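PDB 5CPC: secreted effector protein SopD from Salmonella typhimurium, which alters host cell physiology after type III secretion, acting with SopB in membrane fission and macropinosome formation during invasion and contributing to replication in macrophages. Local coordinates for residues G221-P225 and T226-C230; I291-K294 and L295-H299; S244-H247 and P248-Y252. All blocks are in the same frame, centred on the assembly; numbering follows the deposited sequence.

Contact 1 (G221-P225 and T226-C230)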
ATOM      1  N   GLY A 221      12.488   2.210  17.489  1.00 65.44           N
ATOM      2  CA  GLY A 221      13.480   2.423  18.555  1.00 65.58           C
ATOM      3  C   GLY A 221      14.931   2.693  18.141  1.00 65.92           C
ATOM      4  O   GLY A 221      15.855   2.818  19.003  1.00 67.87           O
ATOM      5  N   ASN A 222      15.149   2.810  16.832  1.00 64.38           N
ATOM      6  CA  ASN A 222      16.451   3.248  16.263  1.00 63.85           C
ATOM      7  C   ASN A 222      16.389   4.745  15.945  1.00 60.39           C
ATOM      8  O   ASN A 222      15.284   5.266  15.720  1.00 59.16           O
ATOM      9  CB  ASN A 222      16.710   2.441  14.977  1.00 64.47           C
ATOM     10  CG  ASN A 222      16.303   1.006  15.141  1.00 66.13           C
ATOM     11  OD1 ASN A 222      16.751   0.364  16.076  1.00 66.51           O
ATOM     12  ND2 ASN A 222      15.402   0.510  14.279  1.00 68.55           N
ATOM     13  N   PHE A 223      17.527   5.437  15.943  1.00 58.00           N
ATOM     14  CA  PHE A 223      17.578   6.720  15.238  1.00 54.62           C
ATOM     15  C   PHE A 223      18.584   6.595  14.097  1.00 54.69           C
ATOM     16  O   PHE A 223      19.769   6.579  14.343  1.00 54.64           O
ATOM     17  CB  PHE A 223      17.888   7.956  16.131  1.00 53.90           C
ATOM     18  CG  PHE A 223      17.912   9.273  15.347  1.00 48.35           C
ATOM     19  CD1 PHE A 223      16.736   9.872  14.947  1.00 45.02           C
ATOM     20  CD2 PHE A 223      19.115   9.828  14.897  1.00 50.38           C
ATOM     21  CE1 PHE A 223      16.737  11.011  14.168  1.00 44.16           C
ATOM     22  CE2 PHE A 223      19.146  11.014  14.113  1.00 47.19           C
ATOM     23  CZ  PHE A 223      17.933  11.608  13.762  1.00 45.43           C
ATOM     24  N   GLU A 224      18.085   6.490  12.862  1.00 53.88           N
ATOM     25  CA  GLU A 224      18.897   6.532  11.651  1.00 54.39           C
ATOM     26  C   GLU A 224      18.373   7.678  10.755  1.00 52.63           C
ATOM     27  O   GLU A 224      17.247   7.594  10.245  1.00 50.80           O
ATOM     28  CB  GLU A 224      18.887   5.171  10.892  1.00 55.63           C
ATOM     29  CG  GLU A 224      19.388   5.223   9.394  1.00 58.69           C
ATOM     30  CD  GLU A 224      20.804   5.826   9.240  1.00 64.74           C
ATOM     31  OE1 GLU A 224      21.028   6.767   8.421  1.00 65.66           O
ATOM     32  OE2 GLU A 224      21.716   5.353   9.937  1.00 68.08           O
ATOM     33  N   PRO A 225      19.194   8.743  10.551  1.00 52.26           N
ATOM     34  CA  PRO A 225      18.614   9.898   9.783  1.00 50.46           C
ATOM     35  C   PRO A 225      18.147   9.563   8.341  1.00 49.35           C
ATOM     36  O   PRO A 225      17.198  10.171   7.850  1.00 47.20           O
ATOM     37  CB  PRO A 225      19.708  10.946   9.776  1.00 49.91           C
ATOM     38  CG  PRO A 225      20.933  10.320  10.609  1.00 52.35           C
ATOM     39  CD  PRO A 225      20.646   8.865  10.826  1.00 52.37           C
ATOM     40  N   THR A 226      18.780   8.598   7.687  1.00 49.98           N
ATOM     41  CA  THR A 226      18.341   8.279   6.361  1.00 49.66           C
ATOM     42  C   THR A 226      17.060   7.460   6.310  1.00 49.00           C
ATOM     43  O   THR A 226      16.540   7.255   5.210  1.00 49.03           O
ATOM     44  CB  THR A 226      19.448   7.596   5.500  1.00 51.46           C
ATOM     45  OG1 THR A 226      19.808   6.360   6.098  1.00 56.26           O
ATOM     46  CG2 THR A 226      20.726   8.496   5.372  1.00 51.83           C
ATOM     47  N   THR A 227      16.542   6.962   7.440  1.00 47.58           N
ATOM     48  CA  THR A 227      15.343   6.109   7.358  1.00 47.68           C
ATOM     49  C   THR A 227      14.274   6.527   8.312  1.00 46.02           C
ATOM     50  O   THR A 227      13.155   6.012   8.211  1.00 45.91           O
ATOM     51  CB  THR A 227      15.600   4.607   7.714  1.00 49.13           C
ATOM     52  OG1 THR A 227      16.180   4.541   9.024  1.00 51.44           O
ATOM     53  CG2 THR A 227      16.531   3.916   6.747  1.00 50.34           C
ATOM     54  N   GLN A 228      14.595   7.423   9.247  1.00 44.22           N
ATOM     55  CA  GLN A 228      13.658   7.755  10.347  1.00 43.61           C
ATOM     56  C   GLN A 228      12.316   8.276   9.860  1.00 42.17           C
ATOM     57  O   GLN A 228      11.329   8.209  10.577  1.00 43.18           O
ATOM     58  CB  GLN A 228      14.253   8.893  11.231  1.00 44.58           C
ATOM     59  CG  GLN A 228      13.772   8.895  12.670  1.00 42.77           C
ATOM     60  CD  GLN A 228      14.272   7.633  13.389  1.00 45.26           C
ATOM     61  OE1 GLN A 228      15.290   7.075  13.007  1.00 48.43           O
ATOM     62  NE2 GLN A 228      13.558   7.196  14.432  1.00 45.46           N
ATOM     63  N   PHE A 229      12.282   8.875   8.672  1.00 40.38           N
ATOM     64  CA  PHE A 229      11.105   9.610   8.239  1.00 38.86           C
ATOM     65  C   PHE A 229      10.272   8.936   7.130  1.00 38.98           C
ATOM     66  O   PHE A 229       9.293   9.541   6.657  1.00 38.28           O
ATOM     67  CB  PHE A 229      11.572  11.012   7.844  1.00 38.32           C
ATOM     68  CG  PHE A 229      12.429  11.640   8.914  1.00 39.44           C
ATOM     69  CD1 PHE A 229      11.888  11.889  10.187  1.00 36.17           C
ATOM     70  CD2 PHE A 229      13.776  11.789   8.727  1.00 34.99           C
ATOM     71  CE1 PHE A 229      12.667  12.340  11.198  1.00 37.33           C
ATOM     72  CE2 PHE A 229      14.569  12.287   9.710  1.00 40.92           C
ATOM     73  CZ  PHE A 229      14.026  12.583  10.972  1.00 38.23           C
ATOM     74  N   CYS A 230      10.644   7.709   6.728  1.00 39.67           N
ATOM     75  CA  CYS A 230       9.943   6.982   5.619  1.00 42.11           C
ATOM     76  C   CYS A 230       8.458   6.793   5.841  1.00 41.74           C
ATOM     77  O   CYS A 230       7.718   6.701   4.898  1.00 44.25           O
ATOM     78  CB  CYS A 230      10.618   5.653   5.244  1.00 42.29           C
ATOM     79  SG  CYS A 230      10.578   4.403   6.623  1.00 48.69           S
TER
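The loop that runs from helix 209-215 to strand 232-237 folds back on itself where Q228 reaches the backbone of N222 and E224. The Q228 amide is bonded at both ends: NE2 donates to N222 O at 2.9 Å, in the plane of that carbonyl, and E224 N donates to Q228 OE1, also at 2.9 Å. With CG anti to the backbone N (chi1 -153°) and a bend at chi2, the chain passes beside the F223 ring at about a right angle, where F223 CD1 lies 3.7 Å from Q228 CD and the ring and amide planes are 33° apart. L215 O and the N219 amide add bonds to the Q228 amide, which fixes its rotation. E224 O receives both T227 N and Q228 N, the latter at 2.8 Å, and the chain goes on through a type I beta turn, T227 to C230. The E224 carboxylate curls over the next residue but one: OE1 takes T226 N at 3.0 Å on its anti side and T226 OG1 at 2.7 Å from the opposite face of the carboxylate plane. R312 also bonds T226 OG1, and K307 makes a long, weak ion pair with E224 OE1, while N313 bonds P225 O and F229 N.

Contact 2 (I291-K294 and L295-H299); sequences ILEK and LYLTH
T298 turns OG1 into the position between its own backbone N and carbonyl carbon (chi1 49°), which swings the hydroxyl back to K294 O, tilted from the carbonyl plane, to donate a 2.6 Å hydrogen bond. T298 N also points at K294 O, but that bond is weak, at 3.2 Å and 130°, and the hydroxyl supplements it. One residue on, H299 brings ND1 to L295 O at 2.9 Å; the carbonyl oxygen lies nearly in the imidazole plane, so the ring serves as an edge-on donor. Its other nitrogen, NE2, is hydrogen-bonded to the main-chain N of Q204, consistent with NE2 as acceptor, and the two bonds together fix the ring's rotation. Further back the backbone bonds are regular, with L295 N 3.0 Å from I291 O and L297 N 2.9 Å from E293 O. On one flank E293 CG runs alongside L297, 4.1 Å from L297 CD1. I291 CG2 and L295 CD1 meet more loosely at 4.3 Å on the buried flank, against L215. The K294 amine is drawn off to a salt bridge with E211, and Y296 OH bonds E236. Threonine OG1 bonding the carbonyl four residues back is a familiar intrahelical motif, and H299 ND1 adds a second such bond in the last turn of helix 285-298.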
ATOM      1  N   ILE A 291       9.381  18.432  17.004  1.00 33.71           N
ATOM      2  CA  ILE A 291      10.680  18.086  16.439  1.00 33.06           C
ATOM      3  C   ILE A 291      10.678  17.871  14.911  1.00 34.36           C
ATOM      4  O   ILE A 291      11.581  18.280  14.196  1.00 37.17           O
ATOM      5  CB  ILE A 291      11.195  16.724  17.118  1.00 33.46           C
ATOM      6  CG1 ILE A 291      11.338  16.886  18.643  1.00 36.32           C
ATOM      7  CG2 ILE A 291      12.526  16.346  16.498  1.00 32.26           C
ATOM      8  CD1 ILE A 291      11.414  15.572  19.424  1.00 36.36           C
ATOM      9  N   LEU A 292       9.669  17.183  14.406  1.00 34.17           N
ATOM     10  CA  LEU A 292       9.444  17.072  12.965  1.00 35.24           C
ATOM     11  C   LEU A 292       9.398  18.434  12.338  1.00 34.97           C
ATOM     12  O   LEU A 292      10.027  18.679  11.299  1.00 34.20           O
ATOM     13  CB  LEU A 292       8.096  16.292  12.702  1.00 33.45           C
ATOM     14  CG  LEU A 292       8.155  14.828  13.166  1.00 34.60           C
ATOM     15  CD1 LEU A 292       6.843  14.110  12.917  1.00 40.19           C
ATOM     16  CD2 LEU A 292       9.321  14.015  12.549  1.00 31.03           C
ATOM     17  N   GLU A 293       8.670  19.343  12.972  1.00 37.57           N
ATOM     18  CA  GLU A 293       8.542  20.692  12.366  1.00 40.17           C
ATOM     19  C   GLU A 293       9.904  21.327  12.224  1.00 41.19           C
ATOM     20  O   GLU A 293      10.196  21.981  11.184  1.00 41.39           O
ATOM     21  CB  GLU A 293       7.635  21.630  13.186  1.00 41.09           C
ATOM     22  CG  GLU A 293       7.513  23.006  12.515  1.00 47.17           C
ATOM     23  CD  GLU A 293       6.968  24.071  13.418  1.00 55.85           C
ATOM     24  OE1 GLU A 293       6.210  24.900  12.912  1.00 61.80           O
ATOM     25  OE2 GLU A 293       7.300  24.136  14.626  1.00 60.87           O
ATOM     26  N   LYS A 294      10.763  21.098  13.244  1.00 41.46           N
ATOM     27  CA  LYS A 294      12.111  21.687  13.253  1.00 41.87           C
ATOM     28  C   LYS A 294      12.893  21.083  12.119  1.00 40.17           C
ATOM     29  O   LYS A 294      13.546  21.799  11.378  1.00 41.77           O
ATOM     30  CB  LYS A 294      12.805  21.456  14.616  1.00 43.53           C
ATOM     31  CG  LYS A 294      14.365  21.656  14.680  1.00 49.47           C
ATOM     32  CD  LYS A 294      15.013  21.301  16.154  1.00 53.75           C
ATOM     33  CE  LYS A 294      14.430  22.115  17.328  1.00 60.34           C
ATOM     34  NZ  LYS A 294      13.313  21.419  18.161  1.00 64.27           N
ATOM     35  N   LEU A 295      12.838  19.768  11.974  1.00 39.09           N
ATOM     36  CA  LEU A 295      13.537  19.073  10.895  1.00 39.45           C
ATOM     37  C   LEU A 295      13.015  19.502   9.496  1.00 39.71           C
ATOM     38  O   LEU A 295      13.782  19.750   8.546  1.00 40.32           O
ATOM     39  CB  LEU A 295      13.352  17.576  11.088  1.00 40.50           C
ATOM     40  CG  LEU A 295      14.034  16.959  12.314  1.00 40.53           C
ATOM     41  CD1 LEU A 295      13.673  15.467  12.466  1.00 41.39           C
ATOM     42  CD2 LEU A 295      15.528  17.144  12.081  1.00 41.31           C
ATOM     43  N   TYR A 296      11.697  19.643   9.379  1.00 40.02           N
ATOM     44  CA  TYR A 296      11.082  19.948   8.073  1.00 39.94           C
ATOM     45  C   TYR A 296      11.534  21.330   7.659  1.00 41.30           C
ATOM     46  O   TYR A 296      11.955  21.512   6.522  1.00 43.29           O
ATOM     47  CB  TYR A 296       9.584  19.874   8.251  1.00 41.28           C
ATOM     48  CG  TYR A 296       8.676  20.385   7.131  1.00 44.40           C
ATOM     49  CD1 TYR A 296       8.265  19.534   6.137  1.00 42.46           C
ATOM     50  CD2 TYR A 296       8.123  21.670   7.179  1.00 46.01           C
ATOM     51  CE1 TYR A 296       7.366  19.957   5.128  1.00 47.23           C
ATOM     52  CE2 TYR A 296       7.198  22.106   6.170  1.00 48.62           C
ATOM     53  CZ  TYR A 296       6.855  21.232   5.149  1.00 47.76           C
ATOM     54  OH  TYR A 296       5.989  21.605   4.165  1.00 50.21           O
ATOM     55  N   LEU A 297      11.538  22.292   8.617  1.00 42.26           N
ATOM     56  CA  LEU A 297      11.887  23.691   8.340  1.00 42.71           C
ATOM     57  C   LEU A 297      13.363  23.837   8.009  1.00 42.94           C
ATOM     58  O   LEU A 297      13.747  24.782   7.316  1.00 44.88           O
ATOM     59  CB  LEU A 297      11.547  24.603   9.529  1.00 43.32           C
ATOM     60  CG  LEU A 297      10.044  24.898   9.677  1.00 45.38           C
ATOM     61  CD1 LEU A 297       9.799  25.922  10.790  1.00 46.01           C
ATOM     62  CD2 LEU A 297       9.361  25.355   8.360  1.00 44.32           C
ATOM     63  N   THR A 298      14.172  22.883   8.466  1.00 41.26           N
ATOM     64  CA  THR A 298      15.620  22.911   8.243  1.00 41.65           C
ATOM     65  C   THR A 298      16.111  21.954   7.186  1.00 42.13           C
ATOM     66  O   THR A 298      17.339  21.826   6.956  1.00 43.50           O
ATOM     67  CB  THR A 298      16.410  22.639   9.584  1.00 40.63           C
ATOM     68  OG1 THR A 298      15.880  21.472  10.271  1.00 39.06           O
ATOM     69  CG2 THR A 298      16.236  23.864  10.495  1.00 41.99           C
ATOM     70  N   HIS A 299      15.170  21.282   6.536  1.00 41.50           N
ATOM     71  CA  HIS A 299      15.468  20.522   5.372  1.00 42.40           C
ATOM     72  C   HIS A 299      14.546  20.869   4.172  1.00 45.00           C
ATOM     73  O   HIS A 299      13.968  19.959   3.495  1.00 43.89           O
ATOM     74  CB  HIS A 299      15.399  19.029   5.719  1.00 42.08           C
ATOM     75  CG  HIS A 299      16.509  18.590   6.603  1.00 40.93           C
ATOM     76  ND1 HIS A 299      16.477  18.754   7.968  1.00 41.68           N
ATOM     77  CD2 HIS A 299      17.693  18.004   6.318  1.00 40.93           C
ATOM     78  CE1 HIS A 299      17.610  18.313   8.486  1.00 39.67           C
ATOM     79  NE2 HIS A 299      18.353  17.833   7.509  1.00 40.70           N
TER

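Contact 3 (S244-H247 and P248-Y252); sequences SMMH and PCISY
H247 sends its side chain out from CB with CG anti to the backbone N (chi1 -165°), and from there most of its atoms lie against the first turn of the helix that follows. CB sits 3.8 Å from P248 CD, CG is closer to the same carbon, and CD2 also lies beside it. P248 CD rests over one face of the imidazole, 3.6 Å from the ring centroid and offset toward the rim, a CH-pi contact between neighbours in sequence. Further out, ND1 accepts a hydrogen bond from C249 N at 3.0 Å, the donor tilted 17° from the ring plane. That bond makes H247 the N-cap of helix 248-256, with the imidazole nitrogen satisfying an amide of the first turn that has no preceding helical carbonyl; M246 and H247 form the two-residue connection that leads from strand 240-245 into this helix. CE1 meets C249 SG at 3.6 Å, the sulfur standing at the ring edge. At the tip, NE2 has weak bonds to the carbonyls of S138 and E137, and the whole pattern is consistent with ND1 unprotonated and the proton on NE2. The Y278 ring meets the imidazole with planes about 50° apart.

The main chain of H247 joins in: its O receives S251 N at 3.1 Å, a nearly straight bond, and I250 N in a weak one. M246 extends toward the helix, CG anti to its backbone N, as far as SD, which is tight against S251 CB at 3.2 Å and lies 4.0 Å from I250 CG2. V186 and M190 of helix 180-190 also pack on M246, while L146 and I150 of helix 141-160 pack on I250.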
ATOM      1  N   SER A 244       1.735  13.493   9.984  1.00 41.04           N
ATOM      2  CA  SER A 244       0.971  12.236  10.035  1.00 43.78           C
ATOM      3  C   SER A 244       1.884  11.094   9.917  1.00 42.75           C
ATOM      4  O   SER A 244       2.942  11.217   9.344  1.00 41.55           O
ATOM      5  CB  SER A 244       0.134  12.084   8.743  1.00 43.45           C
ATOM      6  OG  SER A 244      -0.914  12.938   8.973  1.00 52.30           O
ATOM      7  N   MET A 245       1.418   9.949  10.368  1.00 43.51           N
ATOM      8  CA  MET A 245       2.085   8.717  10.055  1.00 44.90           C
ATOM      9  C   MET A 245       1.289   7.799   9.093  1.00 45.08           C
ATOM     10  O   MET A 245       0.085   7.696   9.177  1.00 46.59           O
ATOM     11  CB  MET A 245       2.445   7.962  11.313  1.00 44.63           C
ATOM     12  CG  MET A 245       3.381   6.762  10.994  1.00 51.83           C
ATOM     13  SD  MET A 245       4.041   5.880  12.422  1.00 56.01           S
ATOM     14  CE  MET A 245       2.766   6.344  13.566  1.00 58.95           C
ATOM     15  N   MET A 246       2.002   7.138   8.200  1.00 45.02           N
ATOM     16  CA  MET A 246       1.410   6.198   7.295  1.00 45.05           C
ATOM     17  C   MET A 246       0.683   5.126   8.163  1.00 44.55           C
ATOM     18  O   MET A 246       1.280   4.535   9.080  1.00 42.15           O
ATOM     19  CB  MET A 246       2.498   5.524   6.461  1.00 44.86           C
ATOM     20  CG  MET A 246       1.888   4.671   5.335  1.00 49.49           C
ATOM     21  SD  MET A 246       3.057   3.847   4.265  1.00 60.49           S
ATOM     22  CE  MET A 246       3.252   5.165   3.060  1.00 54.48           C
ATOM     23  N   HIS A 247      -0.606   4.945   7.873  1.00 44.00           N
ATOM     24  CA  HIS A 247      -1.404   3.901   8.483  1.00 45.46           C
ATOM     25  C   HIS A 247      -0.682   2.557   8.410  1.00 44.34           C
ATOM     26  O   HIS A 247      -0.188   2.236   7.385  1.00 44.61           O
ATOM     27  CB  HIS A 247      -2.765   3.791   7.801  1.00 44.89           C
ATOM     28  CG  HIS A 247      -3.740   2.992   8.606  1.00 47.04           C
ATOM     29  ND1 HIS A 247      -3.698   1.608   8.654  1.00 42.91           N
ATOM     30  CD2 HIS A 247      -4.722   3.378   9.455  1.00 44.88           C
ATOM     31  CE1 HIS A 247      -4.653   1.177   9.463  1.00 48.24           C
ATOM     32  NE2 HIS A 247      -5.295   2.228   9.952  1.00 49.60           N
ATOM     33  N   PRO A 248      -0.566   1.822   9.515  1.00 45.33           N
ATOM     34  CA  PRO A 248       0.164   0.537   9.466  1.00 46.78           C
ATOM     35  C   PRO A 248      -0.392  -0.499   8.437  1.00 48.41           C
ATOM     36  O   PRO A 248       0.376  -1.327   7.905  1.00 48.62           O
ATOM     37  CB  PRO A 248       0.007  -0.045  10.892  1.00 48.08           C
ATOM     38  CG  PRO A 248      -0.653   1.046  11.751  1.00 46.86           C
ATOM     39  CD  PRO A 248      -1.174   2.127  10.834  1.00 45.53           C
ATOM     40  N   CYS A 249      -1.696  -0.522   8.166  1.00 49.17           N
ATOM     41  CA  CYS A 249      -2.153  -1.441   7.055  1.00 50.38           C
ATOM     42  C   CYS A 249      -1.551  -1.054   5.688  1.00 51.22           C
ATOM     43  O   CYS A 249      -1.246  -1.932   4.859  1.00 51.19           O
ATOM     44  CB  CYS A 249      -3.663  -1.503   6.941  1.00 49.98           C
ATOM     45  SG  CYS A 249      -4.391  -2.236   8.381  1.00 51.33           S
ATOM     46  N   ILE A 250      -1.373   0.254   5.458  1.00 50.48           N
ATOM     47  CA  ILE A 250      -0.896   0.705   4.170  1.00 50.07           C
ATOM     48  C   ILE A 250       0.593   0.439   4.103  1.00 51.24           C
ATOM     49  O   ILE A 250       1.078  -0.215   3.163  1.00 50.48           O
ATOM     50  CB  ILE A 250      -1.335   2.131   3.870  1.00 50.76           C
ATOM     51  CG1 ILE A 250      -2.839   2.144   3.514  1.00 48.12           C
ATOM     52  CG2 ILE A 250      -0.494   2.721   2.696  1.00 49.64           C
ATOM     53  CD1 ILE A 250      -3.479   3.517   3.534  1.00 49.46           C
ATOM     54  N   SER A 251       1.347   0.847   5.116  1.00 51.58           N
ATOM     55  CA  SER A 251       2.750   0.433   5.083  1.00 52.06           C
ATOM     56  C   SER A 251       2.981  -1.105   5.058  1.00 52.19           C
ATOM     57  O   SER A 251       3.930  -1.604   4.407  1.00 52.59           O
ATOM     58  CB  SER A 251       3.610   1.239   6.094  1.00 53.72           C
ATOM     59  OG  SER A 251       3.463   0.853   7.401  1.00 60.49           O
ATOM     60  N   TYR A 252       2.121  -1.878   5.729  1.00 50.56           N
ATOM     61  CA  TYR A 252       2.261  -3.319   5.736  1.00 49.98           C
ATOM     62  C   TYR A 252       2.062  -3.849   4.336  1.00 50.11           C
ATOM     63  O   TYR A 252       2.856  -4.674   3.851  1.00 49.42           O
ATOM     64  CB  TYR A 252       1.201  -3.995   6.650  1.00 50.59           C
ATOM     65  CG  TYR A 252       0.979  -5.458   6.330  1.00 50.72           C
ATOM     66  CD1 TYR A 252       1.927  -6.420   6.702  1.00 49.82           C
ATOM     67  CD2 TYR A 252      -0.136  -5.881   5.590  1.00 50.90           C
ATOM     68  CE1 TYR A 252       1.768  -7.761   6.374  1.00 53.64           C
ATOM     69  CE2 TYR A 252      -0.302  -7.246   5.252  1.00 53.33           C
ATOM     70  CZ  TYR A 252       0.674  -8.172   5.657  1.00 52.18           C
ATOM     71  OH  TYR A 252       0.544  -9.507   5.365  1.00 56.64           O
TER

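Overall arrangement
Going along the chain from its N terminus, contact 1 comes first, folding the loop between helix 209-215 and strand 232-237. The chain then pairs that strand with strand 240-245 in an antiparallel hairpin, and contact 3 joins the second strand to helix 248-256. After helix 264-283 the chain reaches contact 2, at the end of helix 285-298. The three are in series, and none nests within or crosses another. Contacts 1 and 2 touch directly: F229 packs on L295, CZ to CD1 3.3 Å, and on L292, joining the loop to the late helix. Contact 3 lies nearer the chain's centre, about 16 Å from contact 1 between centres.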